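PDB 6IBU: Crh-like protein 5 from Neosartorya fumigata, which cleaves chitin and transfers the released chains to 1,6-beta-glucan or to other chitin, cross-linking polysaccharides of the fungal cell wall and septa. Local coordinates for residues F139-V151 / S154-N166. Sequence-based numbering, arbitrary orientation.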
# COMPACT_ATOMS: atom_id res chain seq x y z
N PHE A 139 -11.71 7.95 10.58
CA PHE A 139 -11.41 7.58 9.16
C PHE A 139 -10.83 8.79 8.44
O PHE A 139 -11.23 9.91 8.74
CB PHE A 139 -12.68 7.08 8.48
CG PHE A 139 -12.98 5.66 8.87
CD1 PHE A 139 -12.39 4.63 8.18
CD2 PHE A 139 -13.79 5.37 9.96
CE1 PHE A 139 -12.64 3.31 8.53
CE2 PHE A 139 -14.04 4.05 10.31
CZ PHE A 139 -13.47 3.03 9.59
N HIS A 140 -9.90 8.55 7.52
CA HIS A 140 -9.37 9.55 6.58
C HIS A 140 -9.38 8.91 5.20
O HIS A 140 -9.37 7.69 5.12
CB HIS A 140 -7.96 10.00 6.96
CG HIS A 140 -7.92 10.83 8.20
ND1 HIS A 140 -8.35 12.13 8.21
CD2 HIS A 140 -7.53 10.53 9.46
CE1 HIS A 140 -8.21 12.61 9.43
NE2 HIS A 140 -7.73 11.64 10.22
N THR A 141 -9.35 9.73 4.17
CA THR A 141 -9.23 9.26 2.78
C THR A 141 -7.76 9.40 2.39
O THR A 141 -7.30 10.52 2.26
CB THR A 141 -10.16 10.03 1.86
OG1 THR A 141 -11.46 9.89 2.40
CG2 THR A 141 -10.11 9.49 0.45
N TYR A 142 -7.09 8.28 2.17
CA TYR A 142 -5.68 8.26 1.73
C TYR A 142 -5.66 8.04 0.22
O TYR A 142 -6.12 7.00 -0.26
CB TYR A 142 -4.93 7.20 2.51
CG TYR A 142 -4.89 7.44 3.99
CD1 TYR A 142 -3.85 8.16 4.58
CD2 TYR A 142 -5.88 6.93 4.82
CE1 TYR A 142 -3.81 8.37 5.94
CE2 TYR A 142 -5.83 7.11 6.19
CZ TYR A 142 -4.79 7.82 6.76
OH TYR A 142 -4.76 8.01 8.12
N THR A 143 -5.16 9.02 -0.50
CA THR A 143 -5.21 9.04 -1.98
C THR A 143 -3.80 9.10 -2.55
O THR A 143 -3.03 9.96 -2.13
CB THR A 143 -6.03 10.24 -2.46
OG1 THR A 143 -7.27 10.21 -1.75
CG2 THR A 143 -6.25 10.22 -3.96
N ILE A 144 -3.50 8.23 -3.50
CA ILE A 144 -2.24 8.24 -4.28
C ILE A 144 -2.60 8.48 -5.73
O ILE A 144 -3.27 7.64 -6.26
CB ILE A 144 -1.47 6.93 -4.10
CG1 ILE A 144 -1.04 6.72 -2.65
CG2 ILE A 144 -0.28 6.88 -5.05
CD1 ILE A 144 -0.48 5.35 -2.36
N ASP A 145 -2.21 9.61 -6.29
CA ASP A 145 -2.33 9.92 -7.73
C ASP A 145 -1.00 9.55 -8.39
O ASP A 145 0.04 9.99 -7.93
CB ASP A 145 -2.74 11.37 -7.97
CG ASP A 145 -4.26 11.55 -7.82
OD1 ASP A 145 -5.02 11.21 -8.80
OD2 ASP A 145 -4.69 11.98 -6.71
N TRP A 146 -1.05 8.74 -9.41
CA TRP A 146 0.18 8.12 -9.96
C TRP A 146 0.19 8.30 -11.47
O TRP A 146 -0.62 7.68 -12.16
CB TRP A 146 0.21 6.68 -9.50
CG TRP A 146 1.25 5.84 -10.13
CD1 TRP A 146 2.54 6.17 -10.43
CD2 TRP A 146 1.09 4.45 -10.44
NE1 TRP A 146 3.18 5.08 -10.93
CE2 TRP A 146 2.33 4.01 -10.95
CE3 TRP A 146 0.03 3.55 -10.34
CZ2 TRP A 146 2.51 2.71 -11.38
CZ3 TRP A 146 0.21 2.26 -10.75
CH2 TRP A 146 1.44 1.85 -11.27
N THR A 147 1.08 9.16 -11.95
CA THR A 147 1.25 9.43 -13.40
C THR A 147 2.71 9.23 -13.73
O THR A 147 3.50 9.08 -12.79
CB THR A 147 0.75 10.84 -13.75
OG1 THR A 147 1.62 11.85 -13.25
CG2 THR A 147 -0.63 11.10 -13.20
N LYS A 148 3.04 9.24 -15.01
CA LYS A 148 4.45 9.09 -15.48
C LYS A 148 5.22 10.35 -15.08
O LYS A 148 6.44 10.29 -15.04
CB LYS A 148 4.52 8.69 -16.96
CG LYS A 148 3.53 9.36 -17.90
CD LYS A 148 3.52 8.77 -19.30
CE LYS A 148 2.97 7.35 -19.34
NZ LYS A 148 2.00 7.15 -20.44
N ASP A 149 4.55 11.44 -14.72
CA ASP A 149 5.23 12.70 -14.32
C ASP A 149 5.45 12.77 -12.81
O ASP A 149 6.41 13.41 -12.41
CB ASP A 149 4.46 13.93 -14.80
CG ASP A 149 4.52 14.16 -16.31
OD1 ASP A 149 5.49 13.67 -16.97
OD2 ASP A 149 3.61 14.88 -16.81
N ALA A 150 4.59 12.19 -11.98
CA ALA A 150 4.59 12.43 -10.52
C ALA A 150 3.69 11.44 -9.77
O ALA A 150 2.64 11.06 -10.28
CB ALA A 150 4.13 13.83 -10.22
N VAL A 151 4.12 11.10 -8.57
CA VAL A 151 3.26 10.47 -7.54
C VAL A 151 2.84 11.56 -6.55
O VAL A 151 3.69 12.26 -6.03
CB VAL A 151 4.02 9.34 -6.83
CG1 VAL A 151 3.27 8.86 -5.59
CG2 VAL A 151 4.29 8.20 -7.79
N SER A 154 -2.30 12.41 -1.10
CA SER A 154 -3.33 13.33 -0.56
C SER A 154 -4.05 12.71 0.63
O SER A 154 -4.27 11.48 0.62
CB SER A 154 -4.32 13.68 -1.62
OG SER A 154 -3.74 14.65 -2.46
N ILE A 155 -4.42 13.54 1.59
CA ILE A 155 -5.26 13.12 2.75
C ILE A 155 -6.47 14.04 2.79
O ILE A 155 -6.27 15.27 2.89
CB ILE A 155 -4.46 13.18 4.06
CG1 ILE A 155 -3.19 12.33 3.96
CG2 ILE A 155 -5.37 12.78 5.21
CD1 ILE A 155 -2.37 12.28 5.22
N ASP A 156 -7.67 13.47 2.67
CA ASP A 156 -8.94 14.25 2.74
C ASP A 156 -8.89 15.37 1.70
O ASP A 156 -9.34 16.47 2.00
CB ASP A 156 -9.15 14.76 4.16
CG ASP A 156 -9.17 13.65 5.19
OD1 ASP A 156 -9.44 12.48 4.81
OD2 ASP A 156 -8.90 13.97 6.39
N GLY A 157 -8.35 15.07 0.53
CA GLY A 157 -8.30 15.98 -0.63
C GLY A 157 -7.31 17.11 -0.47
O GLY A 157 -7.51 18.14 -1.16
N ALA A 158 -6.32 17.00 0.42
CA ALA A 158 -5.25 18.02 0.53
C ALA A 158 -3.93 17.37 0.11
O ALA A 158 -3.59 16.32 0.68
CB ALA A 158 -5.18 18.57 1.94
N VAL A 159 -3.20 17.93 -0.84
CA VAL A 159 -1.90 17.33 -1.26
C VAL A 159 -0.95 17.40 -0.06
O VAL A 159 -0.83 18.49 0.56
CB VAL A 159 -1.31 18.04 -2.49
CG1 VAL A 159 0.12 17.60 -2.72
CG2 VAL A 159 -2.15 17.78 -3.72
N VAL A 160 -0.31 16.28 0.30
CA VAL A 160 0.65 16.27 1.45
C VAL A 160 2.06 15.96 0.97
O VAL A 160 3.01 16.27 1.72
CB VAL A 160 0.22 15.32 2.58
CG1 VAL A 160 -1.09 15.80 3.18
CG2 VAL A 160 0.11 13.88 2.11
N ARG A 161 2.21 15.36 -0.22
CA ARG A 161 3.55 15.10 -0.80
C ARG A 161 3.45 14.90 -2.30
O ARG A 161 2.56 14.18 -2.73
CB ARG A 161 4.16 13.84 -0.20
CG ARG A 161 5.56 13.55 -0.71
CD ARG A 161 6.14 12.38 0.04
NE ARG A 161 7.45 12.08 -0.49
CZ ARG A 161 8.18 11.03 -0.13
NH1 ARG A 161 7.71 10.19 0.78
NH2 ARG A 161 9.36 10.85 -0.69
N THR A 162 4.43 15.42 -3.03
CA THR A 162 4.61 15.15 -4.48
C THR A 162 6.02 14.63 -4.73
O THR A 162 6.99 15.30 -4.36
CB THR A 162 4.37 16.41 -5.31
OG1 THR A 162 3.02 16.85 -5.13
CG2 THR A 162 4.62 16.15 -6.77
N LEU A 163 6.12 13.47 -5.37
CA LEU A 163 7.39 12.93 -5.91
C LEU A 163 7.35 13.12 -7.43
O LEU A 163 6.53 12.49 -8.07
CB LEU A 163 7.51 11.46 -5.52
CG LEU A 163 8.61 10.71 -6.24
CD1 LEU A 163 9.95 11.21 -5.76
CD2 LEU A 163 8.45 9.21 -6.08
N THR A 164 8.19 13.99 -7.97
CA THR A 164 8.30 14.20 -9.43
C THR A 164 9.26 13.13 -9.96
O THR A 164 10.10 12.62 -9.20
CB THR A 164 8.73 15.62 -9.80
OG1 THR A 164 10.11 15.76 -9.46
CG2 THR A 164 7.90 16.66 -9.08
N TYR A 165 9.07 12.76 -11.21
CA TYR A 165 9.86 11.71 -11.90
C TYR A 165 11.35 12.02 -11.75
O TYR A 165 12.09 11.10 -11.42
CB TYR A 165 9.36 11.63 -13.34
CG TYR A 165 10.03 10.58 -14.18
CD1 TYR A 165 11.21 10.87 -14.84
CD2 TYR A 165 9.47 9.33 -14.35
CE1 TYR A 165 11.85 9.91 -15.62
CE2 TYR A 165 10.08 8.37 -15.14
CZ TYR A 165 11.29 8.66 -15.76
OH TYR A 165 11.90 7.73 -16.53
N ASN A 166 11.76 13.28 -11.94
CA ASN A 166 13.18 13.72 -11.82
C ASN A 166 13.66 13.56 -10.37
O ASN A 166 14.86 13.24 -10.21
CB ASN A 166 13.41 15.16 -12.27
CG ASN A 166 14.71 15.73 -11.73
OD1 ASN A 166 14.72 16.40 -10.70
ND2 ASN A 166 15.83 15.41 -12.37
O HOH W 1 -11.53 12.94 7.78
O HOH W 2 -7.33 12.45 -0.31
O HOH W 3 -12.16 11.93 4.46
O HOH W 4 -3.23 12.43 -4.30
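His140 and Thr141 both meet the carboxylate of Asp156, first residue of the two-residue tip of a type I' turn (Ile155 to Ala158). CG of Asp156 lies beside its own backbone N (chi1 -57°), which turns the carboxylate back toward His140 and Thr141. Along the His140 side chain, CB lies 4.2 Å from Ile155 CG2 and close to Asp156 OD1. His140 CG and CE1 lie beside OD2, and ND1 between them donates to the syn lone pair of Asp156 OD2 at 2.6 Å, with carboxylate and ring nearly coplanar. At the tip, His140 NE2 is bound to Ala133 O, so both ring nitrogens are engaged and the ring's rotation is probably fixed. A water links OD2 to Phe139 O. Thr141 N donates to Asp156 OD1 at 2.8 Å, almost straight (174°) and nearly along the C-O axis; OD1 also receives a water bridged to Thr141 OG1.

Asp156 N returns a bond to Thr141 O (3.0 Å), and Thr143 and Ser154 form a reciprocal hydrogen-bonded pair beyond it. The second hairpin, strand 150-155 with strand 158-164, is paired at the end away from the turn by Val151 N to Leu163 O and Leu163 N to Val151 O, each 2.8 Å. There the Tyr165 amide reaches Asp149 O from above the carbonyl plane, while Tyr165 CD2 lies 3.3 Å from Lys148 O.

The three consecutive antiparallel strands end one sheet of the GH16 beta-sandwich. Strand 71-78 flanks strand 140-146. Tyr142 CE1 lies 4.2 Å from Ile155 CD1, and both residues pack on Trp101 and Val111 of the opposing sheet, where strand 98-105 also carries the chitin-binding Glu102.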